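PDB 2ZUL: probable ribosomal RNA small subunit methyltransferase from Thermus thermophilus, which binds S-adenosylmethionine and probably uses it to methylate the RNA of the small ribosomal subunit. Local coordinates for residues A[26-31]-A[71-76]; A[345-350]-A[364-369]; A[185-190]-A[200-205]. All blocks are in the same frame, centred on the assembly; numbering follows the deposited sequence.

Interaction 1: residues A[26-31]-A[71-76]; sequences GARGYR and RLETSR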
loop_
_atom_site.group_PDB
_atom_site.type_symbol
_atom_site.label_atom_id
_atom_site.label_comp_id
_atom_site.label_asym_id
_atom_site.label_seq_id
_atom_site.Cartn_x
_atom_site.Cartn_y
_atom_site.Cartn_z
ATOM N N GLY A 26 -6.155 1.946 8.877
ATOM C CA GLY A 26 -5.199 1.768 7.802
ATOM C C GLY A 26 -4.899 0.334 7.404
ATOM O O GLY A 26 -4.178 0.104 6.435
ATOM N N ALA A 27 -5.439 -0.632 8.143
ATOM C CA ALA A 27 -5.214 -2.041 7.829
ATOM C C ALA A 27 -6.477 -2.650 7.223
ATOM O O ALA A 27 -7.540 -2.651 7.848
ATOM C CB ALA A 27 -4.815 -2.803 9.084
ATOM N N ARG A 28 -6.350 -3.173 6.007
ATOM C CA ARG A 28 -7.477 -3.768 5.297
ATOM C C ARG A 28 -7.842 -5.147 5.843
ATOM O O ARG A 28 -7.043 -5.779 6.533
ATOM C CB ARG A 28 -7.133 -3.892 3.809
ATOM C CG ARG A 28 -6.098 -4.971 3.504
ATOM C CD ARG A 28 -5.613 -4.920 2.053
ATOM N NE ARG A 28 -4.819 -6.098 1.698
ATOM C CZ ARG A 28 -3.687 -6.453 2.299
ATOM N NH1 ARG A 28 -3.200 -5.718 3.296
ATOM N NH2 ARG A 28 -3.040 -7.549 1.911
ATOM N N GLY A 29 -9.052 -5.611 5.541
ATOM C CA GLY A 29 -9.437 -6.941 5.986
ATOM C C GLY A 29 -10.590 -7.107 6.954
ATOM O O GLY A 29 -11.142 -8.203 7.061
ATOM N N TYR A 30 -10.955 -6.049 7.671
ATOM C CA TYR A 30 -12.055 -6.156 8.620
ATOM C C TYR A 30 -13.297 -5.423 8.128
ATOM O O TYR A 30 -13.213 -4.339 7.544
ATOM C CB TYR A 30 -11.646 -5.618 9.991
ATOM C CG TYR A 30 -12.110 -6.498 11.132
ATOM C CD1 TYR A 30 -11.527 -7.745 11.354
ATOM C CD2 TYR A 30 -13.140 -6.094 11.978
ATOM C CE1 TYR A 30 -11.952 -8.568 12.395
ATOM C CE2 TYR A 30 -13.578 -6.911 13.021
ATOM C CZ TYR A 30 -12.977 -8.145 13.225
ATOM O OH TYR A 30 -13.387 -8.945 14.265
ATOM N N ARG A 31 -14.450 -6.024 8.383
ATOM C CA ARG A 31 -15.726 -5.469 7.956
ATOM C C ARG A 31 -15.706 -5.363 6.437
ATOM O O ARG A 31 -16.340 -4.482 5.858
ATOM C CB ARG A 31 -15.959 -4.083 8.567
ATOM C CG ARG A 31 -15.713 -3.991 10.069
ATOM C CD ARG A 31 -16.512 -5.012 10.866
ATOM N NE ARG A 31 -16.384 -4.770 12.303
ATOM C CZ ARG A 31 -16.763 -5.623 13.250
ATOM N NH1 ARG A 31 -17.298 -6.791 12.924
ATOM N NH2 ARG A 31 -16.609 -5.303 14.528
ATOM N N ARG A 71 1.081 -16.682 5.210
ATOM C CA ARG A 71 0.408 -15.443 4.829
ATOM C C ARG A 71 1.448 -14.463 4.297
ATOM O O ARG A 71 2.358 -14.072 5.025
ATOM C CB ARG A 71 -0.289 -14.826 6.048
ATOM C CG ARG A 71 -1.329 -15.735 6.704
ATOM C CD ARG A 71 -1.915 -15.110 7.968
ATOM N NE ARG A 71 -2.939 -15.974 8.553
ATOM C CZ ARG A 71 -2.684 -17.085 9.236
ATOM N NH1 ARG A 71 -1.430 -17.479 9.439
ATOM N NH2 ARG A 71 -3.686 -17.823 9.694
ATOM N N LEU A 72 1.319 -14.080 3.030
ATOM C CA LEU A 72 2.252 -13.135 2.420
ATOM C C LEU A 72 1.572 -11.773 2.426
ATOM O O LEU A 72 0.611 -11.543 1.685
ATOM C CB LEU A 72 2.588 -13.576 0.989
ATOM C CG LEU A 72 3.081 -15.024 0.848
ATOM C CD1 LEU A 72 3.641 -15.220 -0.556
ATOM C CD2 LEU A 72 4.157 -15.331 1.886
ATOM N N GLU A 73 2.070 -10.880 3.279
ATOM C CA GLU A 73 1.499 -9.547 3.443
ATOM C C GLU A 73 2.407 -8.422 2.947
ATOM O O GLU A 73 3.603 -8.404 3.228
ATOM C CB GLU A 73 1.171 -9.321 4.923
ATOM C CG GLU A 73 0.507 -7.992 5.215
ATOM C CD GLU A 73 -0.730 -7.775 4.376
ATOM O OE1 GLU A 73 -1.677 -8.593 4.477
ATOM O OE2 GLU A 73 -0.751 -6.788 3.611
ATOM N N THR A 74 1.820 -7.476 2.225
ATOM C CA THR A 74 2.571 -6.348 1.677
ATOM C C THR A 74 2.367 -5.048 2.452
ATOM O O THR A 74 3.195 -4.139 2.371
ATOM C CB THR A 74 2.174 -6.097 0.225
ATOM O OG1 THR A 74 0.752 -5.954 0.147
ATOM C CG2 THR A 74 2.613 -7.260 -0.654
ATOM N N SER A 75 1.266 -4.961 3.194
ATOM C CA SER A 75 0.960 -3.760 3.972
ATOM C C SER A 75 1.562 -3.829 5.370
ATOM O O SER A 75 1.302 -4.772 6.117
ATOM C CB SER A 75 -0.561 -3.582 4.077
ATOM O OG SER A 75 -0.900 -2.614 5.059
ATOM N N ARG A 76 2.357 -2.826 5.741
ATOM C CA ARG A 76 2.970 -2.840 7.064
ATOM C C ARG A 76 1.906 -2.738 8.153
ATOM O O ARG A 76 2.004 -3.398 9.185
ATOM C CB ARG A 76 3.967 -1.691 7.222
ATOM C CG ARG A 76 5.034 -1.978 8.267
ATOM C CD ARG A 76 6.045 -2.991 7.740
ATOM N NE ARG A 76 6.955 -3.444 8.788
ATOM C CZ ARG A 76 8.157 -3.963 8.562
ATOM N NH1 ARG A 76 8.603 -4.095 7.319
ATOM N NH2 ARG A 76 8.915 -4.346 9.582
HETATM O O HOH W 1 -3.690 -2.996 4.599
#
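OE2 of E73 is gripped by three donors, two nitrogens of R28 and the backbone N of S75, two residues on, where strand 68-73 of a Rossmann-like methyltransferase sheet runs out into the turn before helix 76-84. R28 reaches it end-on: NH1 lies 2.7 Å from E73 OE2 and NH2 3.0 Å from the same oxygen. NH2 takes the syn lone pair, NH1 the same side but 30° out of the carboxylate plane; guanidinium and carboxylate planes stand 67° apart, so the pair is no flat two-by-two bidentate bridge. A weak bond from R28 NH2 to E73 OE1 adds to it. The anti lone pair of OE2 is taken by the backbone N of S75 at 2.8 Å, a fairly straight bond that ties the carboxylate to the turn.

Glutamate suits this buried place because its second oxygen serves too: OE1 accepts from G55 N. Arginine suits the other side because one planar group can feed several acceptors, its NH2 also meeting N53 OD1. With CG anti to the backbone N (chi1 -177°) and the chain bent at chi2, E73 swings its carboxylate toward the loop 26-31. S75 is the N-cap of the helix, its OG bonded to A78 N and to D263 OD2. A water finishes the join, donating to S75 OG and accepting from R28 N and, at 3.1 Å, from R28 NH1.

Interaction 2: residues A[345-350]-A[364-369]; sequences KYEPLL and EYKVLF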
loop_
_atom_site.group_PDB
_atom_site.type_symbol
_atom_site.label_atom_id
_atom_site.label_comp_id
_atom_site.label_asym_id
_atom_site.label_seq_id
_atom_site.Cartn_x
_atom_site.Cartn_y
_atom_site.Cartn_z
ATOM N N LYS A 345 -10.783 19.196 2.373
ATOM C CA LYS A 345 -10.724 20.264 3.359
ATOM C C LYS A 345 -9.526 20.213 4.297
ATOM O O LYS A 345 -9.685 20.137 5.513
ATOM C CB LYS A 345 -12.026 20.278 4.162
ATOM C CG LYS A 345 -13.268 20.423 3.270
ATOM C CD LYS A 345 -14.552 20.555 4.076
ATOM C CE LYS A 345 -14.887 19.273 4.824
ATOM N NZ LYS A 345 -16.208 19.375 5.513
ATOM N N TYR A 346 -8.328 20.272 3.726
ATOM C CA TYR A 346 -7.104 20.243 4.521
ATOM C C TYR A 346 -6.828 21.540 5.282
ATOM O O TYR A 346 -6.144 21.523 6.305
ATOM C CB TYR A 346 -5.892 19.936 3.637
ATOM C CG TYR A 346 -5.704 18.472 3.321
ATOM C CD1 TYR A 346 -6.095 17.945 2.090
ATOM C CD2 TYR A 346 -5.139 17.609 4.257
ATOM C CE1 TYR A 346 -5.925 16.590 1.802
ATOM C CE2 TYR A 346 -4.965 16.263 3.981
ATOM C CZ TYR A 346 -5.358 15.758 2.753
ATOM O OH TYR A 346 -5.171 14.425 2.473
ATOM N N GLU A 347 -7.353 22.660 4.788
ATOM C CA GLU A 347 -7.113 23.947 5.434
ATOM C C GLU A 347 -7.408 23.977 6.932
ATOM O O GLU A 347 -6.546 24.354 7.725
ATOM C CB GLU A 347 -7.888 25.068 4.727
ATOM C CG GLU A 347 -7.397 25.366 3.308
ATOM C CD GLU A 347 -7.953 24.413 2.268
ATOM O OE1 GLU A 347 -8.744 23.518 2.632
ATOM O OE2 GLU A 347 -7.604 24.563 1.078
ATOM N N PRO A 348 -8.627 23.596 7.346
ATOM C CA PRO A 348 -8.889 23.630 8.790
ATOM C C PRO A 348 -8.034 22.651 9.601
ATOM O O PRO A 348 -7.772 22.879 10.783
ATOM C CB PRO A 348 -10.390 23.338 8.884
ATOM C CG PRO A 348 -10.679 22.560 7.630
ATOM C CD PRO A 348 -9.854 23.281 6.593
ATOM N N LEU A 349 -7.590 21.572 8.965
ATOM C CA LEU A 349 -6.756 20.586 9.643
ATOM C C LEU A 349 -5.367 21.171 9.892
ATOM O O LEU A 349 -4.800 21.021 10.977
ATOM C CB LEU A 349 -6.643 19.314 8.798
ATOM C CG LEU A 349 -5.863 18.144 9.403
ATOM C CD1 LEU A 349 -6.427 17.787 10.772
ATOM C CD2 LEU A 349 -5.946 16.951 8.461
ATOM N N LEU A 350 -4.816 21.839 8.883
ATOM C CA LEU A 350 -3.503 22.448 9.031
ATOM C C LEU A 350 -3.584 23.590 10.034
ATOM O O LEU A 350 -2.675 23.788 10.836
ATOM C CB LEU A 350 -2.998 22.984 7.688
ATOM C CG LEU A 350 -2.702 21.927 6.623
ATOM C CD1 LEU A 350 -2.187 22.605 5.358
ATOM C CD2 LEU A 350 -1.676 20.940 7.160
ATOM N N GLU A 364 -4.831 22.628 -10.986
ATOM C CA GLU A 364 -5.536 21.350 -11.076
ATOM C C GLU A 364 -5.585 20.755 -9.673
ATOM O O GLU A 364 -6.529 20.057 -9.303
ATOM C CB GLU A 364 -4.799 20.403 -12.035
ATOM C CG GLU A 364 -5.433 19.025 -12.158
ATOM C CD GLU A 364 -4.707 18.127 -13.147
ATOM O OE1 GLU A 364 -3.548 18.430 -13.501
ATOM O OE2 GLU A 364 -5.295 17.106 -13.562
ATOM N N TYR A 365 -4.544 21.048 -8.902
ATOM C CA TYR A 365 -4.422 20.593 -7.521
ATOM C C TYR A 365 -4.003 21.808 -6.708
ATOM O O TYR A 365 -3.593 22.824 -7.274
ATOM C CB TYR A 365 -3.345 19.512 -7.401
ATOM C CG TYR A 365 -3.721 18.205 -8.053
ATOM C CD1 TYR A 365 -4.406 17.220 -7.342
ATOM C CD2 TYR A 365 -3.418 17.962 -9.393
ATOM C CE1 TYR A 365 -4.782 16.026 -7.948
ATOM C CE2 TYR A 365 -3.792 16.772 -10.008
ATOM C CZ TYR A 365 -4.473 15.810 -9.281
ATOM O OH TYR A 365 -4.844 14.633 -9.884
ATOM N N LYS A 366 -4.110 21.721 -5.388
ATOM C CA LYS A 366 -3.695 22.833 -4.556
ATOM C C LYS A 366 -2.527 22.397 -3.696
ATOM O O LYS A 366 -2.505 21.278 -3.183
ATOM C CB LYS A 366 -4.848 23.326 -3.669
ATOM C CG LYS A 366 -5.404 22.302 -2.687
ATOM C CD LYS A 366 -6.598 22.884 -1.933
ATOM C CE LYS A 366 -7.279 21.842 -1.054
ATOM N NZ LYS A 366 -8.562 22.358 -0.494
ATOM N N VAL A 367 -1.539 23.270 -3.561
ATOM C CA VAL A 367 -0.382 22.961 -2.734
ATOM C C VAL A 367 -0.478 23.810 -1.480
ATOM O O VAL A 367 -0.474 25.040 -1.563
ATOM C CB VAL A 367 0.943 23.289 -3.445
ATOM C CG1 VAL A 367 2.115 23.008 -2.503
ATOM C CG2 VAL A 367 1.073 22.464 -4.714
ATOM N N LEU A 368 -0.575 23.150 -0.329
ATOM C CA LEU A 368 -0.670 23.840 0.954
ATOM C C LEU A 368 0.676 23.808 1.665
ATOM O O LEU A 368 1.479 22.891 1.464
ATOM C CB LEU A 368 -1.743 23.193 1.828
ATOM C CG LEU A 368 -3.154 23.198 1.234
ATOM C CD1 LEU A 368 -4.109 22.503 2.186
ATOM C CD2 LEU A 368 -3.603 24.633 0.975
ATOM N N PHE A 369 0.902 24.806 2.513
ATOM C CA PHE A 369 2.165 24.961 3.228
ATOM C C PHE A 369 1.928 25.353 4.684
ATOM O O PHE A 369 0.977 26.071 4.998
ATOM C CB PHE A 369 2.982 26.048 2.514
ATOM C CG PHE A 369 4.181 26.541 3.283
ATOM C CD1 PHE A 369 5.449 26.019 3.040
ATOM C CD2 PHE A 369 4.047 27.563 4.225
ATOM C CE1 PHE A 369 6.566 26.506 3.718
ATOM C CE2 PHE A 369 5.156 28.055 4.910
ATOM C CZ PHE A 369 6.419 27.528 4.654
#
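This is a helix-on-sheet contact, a greasy centre bordered by one salt bridge, in the second of the chain's two Rossmann-like methyltransferase sheets. Helix 346-354 lies over strand 366-371, which runs antiparallel to its two neighbours there. The short segments 346-350 and 366-369 are nearly parallel, 8° apart, with 9.9 Å between their axes, a spacing that leaves room for one layer of side chains.

L368 fills much of that layer. Its CB bond points to the helix, and the side chain divides its contacts: the methyl CD1 meets Y346 CB at 3.4 Å, and the stem atom CB lies 3.6 Å from L350 CD1. Leucine suits the spot, since one methyl can reach the first turn of the helix while the stem packs against the next. Y346 touches L368 with its CB, and its ring leads away to lie among A319 and V323 of helix 317-329 and L338 and S340 of strand 334-340. L350 likewise leans on V323 and F357, so the helix is bedded on several elements at once.

At the border, K366 has CG in the position between backbone N and carbonyl carbon (chi1 61°), and beyond it the chain is stretched out to E347. The ammonium also donates to the backbone O of L344, just before the helix, so one lysine holds both a helix side chain and the approach to it. E347 bends at chi2 to meet it, and K366 NZ lies 2.9 Å from E347 OE2, on its syn lone pair.

Interaction 3: residues A[185-190]-A[200-205]; sequences LWRAFS and FHHLPG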
loop_
_atom_site.group_PDB
_atom_site.type_symbol
_atom_site.label_atom_id
_atom_site.label_comp_id
_atom_site.label_asym_id
_atom_site.label_seq_id
_atom_site.Cartn_x
_atom_site.Cartn_y
_atom_site.Cartn_z
ATOM N N LEU A 185 7.252 -8.322 -14.343
ATOM C CA LEU A 185 6.483 -7.390 -13.530
ATOM C C LEU A 185 7.059 -5.983 -13.421
ATOM O O LEU A 185 6.344 -5.048 -13.077
ATOM C CB LEU A 185 6.284 -7.978 -12.136
ATOM C CG LEU A 185 5.603 -9.349 -12.130
ATOM C CD1 LEU A 185 5.492 -9.854 -10.707
ATOM C CD2 LEU A 185 4.226 -9.250 -12.774
ATOM N N TRP A 186 8.345 -5.827 -13.711
ATOM C CA TRP A 186 8.963 -4.511 -13.628
ATOM C C TRP A 186 8.665 -3.624 -14.827
ATOM O O TRP A 186 8.665 -4.080 -15.970
ATOM C CB TRP A 186 10.475 -4.642 -13.461
ATOM C CG TRP A 186 10.882 -4.964 -12.060
ATOM C CD1 TRP A 186 11.236 -6.183 -11.565
ATOM C CD2 TRP A 186 10.959 -4.046 -10.966
ATOM N NE1 TRP A 186 11.534 -6.082 -10.224
ATOM C CE2 TRP A 186 11.372 -4.779 -9.832
ATOM C CE3 TRP A 186 10.717 -2.670 -10.836
ATOM C CZ2 TRP A 186 11.552 -4.184 -8.582
ATOM C CZ3 TRP A 186 10.895 -2.078 -9.592
ATOM C CH2 TRP A 186 11.309 -2.836 -8.480
ATOM N N ARG A 187 8.405 -2.350 -14.548
ATOM C CA ARG A 187 8.124 -1.358 -15.580
ATOM C C ARG A 187 9.070 -0.197 -15.301
ATOM O O ARG A 187 9.581 -0.057 -14.190
ATOM C CB ARG A 187 6.681 -0.849 -15.475
ATOM C CG ARG A 187 5.652 -1.883 -15.028
ATOM C CD ARG A 187 5.293 -2.865 -16.132
ATOM N NE ARG A 187 4.633 -4.062 -15.605
ATOM C CZ ARG A 187 3.322 -4.199 -15.413
ATOM N NH1 ARG A 187 2.487 -3.211 -15.705
ATOM N NH2 ARG A 187 2.848 -5.337 -14.919
ATOM N N ALA A 188 9.307 0.637 -16.304
ATOM C CA ALA A 188 10.177 1.790 -16.122
ATOM C C ALA A 188 9.794 2.853 -17.133
ATOM O O ALA A 188 9.393 2.538 -18.252
ATOM C CB ALA A 188 11.635 1.387 -16.304
ATOM N N PHE A 189 9.894 4.115 -16.729
ATOM C CA PHE A 189 9.571 5.215 -17.625
ATOM C C PHE A 189 10.463 6.400 -17.296
ATOM O O PHE A 189 10.908 6.556 -16.160
ATOM C CB PHE A 189 8.085 5.589 -17.509
ATOM C CG PHE A 189 7.711 6.261 -16.214
ATOM C CD1 PHE A 189 7.774 7.646 -16.089
ATOM C CD2 PHE A 189 7.276 5.511 -15.126
ATOM C CE1 PHE A 189 7.405 8.276 -14.895
ATOM C CE2 PHE A 189 6.906 6.130 -13.931
ATOM C CZ PHE A 189 6.969 7.515 -13.816
ATOM N N SER A 190 10.746 7.223 -18.295
ATOM C CA SER A 190 11.590 8.388 -18.079
ATOM C C SER A 190 10.735 9.639 -17.994
ATOM O O SER A 190 9.664 9.716 -18.598
ATOM C CB SER A 190 12.609 8.532 -19.214
ATOM O OG SER A 190 13.503 7.431 -19.238
ATOM N N PHE A 200 12.145 6.250 -13.589
ATOM C CA PHE A 200 11.468 5.612 -12.475
ATOM C C PHE A 200 11.219 4.141 -12.770
ATOM O O PHE A 200 10.962 3.760 -13.913
ATOM C CB PHE A 200 10.150 6.339 -12.195
ATOM C CG PHE A 200 10.337 7.741 -11.673
ATOM C CD1 PHE A 200 10.752 7.959 -10.361
ATOM C CD2 PHE A 200 10.126 8.839 -12.500
ATOM C CE1 PHE A 200 10.955 9.249 -9.880
ATOM C CE2 PHE A 200 10.325 10.139 -12.032
ATOM C CZ PHE A 200 10.743 10.344 -10.715
ATOM N N HIS A 201 11.317 3.318 -11.733
ATOM C CA HIS A 201 11.103 1.884 -11.867
ATOM C C HIS A 201 10.028 1.458 -10.884
ATOM O O HIS A 201 10.027 1.900 -9.737
ATOM C CB HIS A 201 12.390 1.119 -11.565
ATOM C CG HIS A 201 13.451 1.271 -12.612
ATOM N ND1 HIS A 201 14.175 2.432 -12.778
ATOM C CD2 HIS A 201 13.914 0.402 -13.541
ATOM C CE1 HIS A 201 15.041 2.270 -13.764
ATOM N NE2 HIS A 201 14.903 1.047 -14.244
ATOM N N HIS A 202 9.110 0.603 -11.320
ATOM C CA HIS A 202 8.062 0.169 -10.417
ATOM C C HIS A 202 7.417 -1.163 -10.761
ATOM O O HIS A 202 7.394 -1.592 -11.919
ATOM C CB HIS A 202 6.984 1.259 -10.298
ATOM C CG HIS A 202 6.283 1.572 -11.583
ATOM N ND1 HIS A 202 5.417 0.690 -12.195
ATOM C CD2 HIS A 202 6.311 2.675 -12.368
ATOM C CE1 HIS A 202 4.942 1.237 -13.301
ATOM N NE2 HIS A 202 5.469 2.442 -13.429
ATOM N N LEU A 203 6.912 -1.809 -9.716
ATOM C CA LEU A 203 6.231 -3.090 -9.802
ATOM C C LEU A 203 4.741 -2.787 -9.927
ATOM O O LEU A 203 4.335 -1.626 -9.915
ATOM C CB LEU A 203 6.502 -3.901 -8.524
ATOM C CG LEU A 203 7.918 -4.461 -8.338
ATOM C CD1 LEU A 203 8.141 -4.882 -6.888
ATOM C CD2 LEU A 203 8.113 -5.649 -9.274
ATOM N N PRO A 204 3.903 -3.827 -10.050
ATOM C CA PRO A 204 2.462 -3.595 -10.174
ATOM C C PRO A 204 1.844 -2.997 -8.913
ATOM O O PRO A 204 2.385 -3.145 -7.814
ATOM C CB PRO A 204 1.907 -4.993 -10.457
ATOM C CG PRO A 204 3.052 -5.703 -11.095
ATOM C CD PRO A 204 4.220 -5.249 -10.259
ATOM N N GLY A 205 0.716 -2.315 -9.085
ATOM C CA GLY A 205 0.001 -1.743 -7.956
ATOM C C GLY A 205 0.399 -0.389 -7.393
ATOM O O GLY A 205 -0.318 0.152 -6.554
#
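Four backbone hydrogen bonds join R187 to H202 and F189 to F200, the hydrogen-bonded pairs of an antiparallel beta hairpin, strands 187-193 and 196-202. Between them A188 and H201 form a non-hydrogen-bonded pair, where A188 CA makes a CA-H...O contact of 3.1 Å with F200 O.

Three CH-pi contacts add to the pairing. Beyond the strand ends L203 CD2 sits over the five-membered ring of W186, 3.5 Å from its centroid; on one face A188 CB lies over the H201 ring, and on the other F200 CB rests on the F189 ring. With W186 cut back to an alanine, L203 CD2 would probably lose the ring it packs on and K273 its cation-pi partner.

The aromatic cluster has F189 at its middle. CG set between backbone N and carbonyl carbon (chi1 71°) brings its ring across to the other strand, where it meets the F200 ring obliquely, planes 36° apart, and the H202 ring rim to rim. H202 NE2 bonds to G210 N.

Accepting from that N-H implies that NE2 carries no proton, so H202 is likely to be neutral, which fits a histidine among phenylalanines.

The three contacts are separate and follow one another in the chain as 1, 3 and 2. Interaction 1 belongs to the first of two sheets with the same 3-2-1-4-5-7-6 strand order, interaction 2 to the second, and interaction 3 to the hairpin that comes between them in sequence. Centres of 1 and 2, and of 2 and 3, lie 29 Å apart, those of 1 and 3 only 23 Å. All three lie near the bound S-adenosylmethionine, about 6 Å (G26), 8 Å (F200 side chain) and 9 Å (Y346 side chain). The Y346 and K366 side chains lie about 6 Å from those of F308 and N341 respectively, which bind guanosine in another structure of this protein.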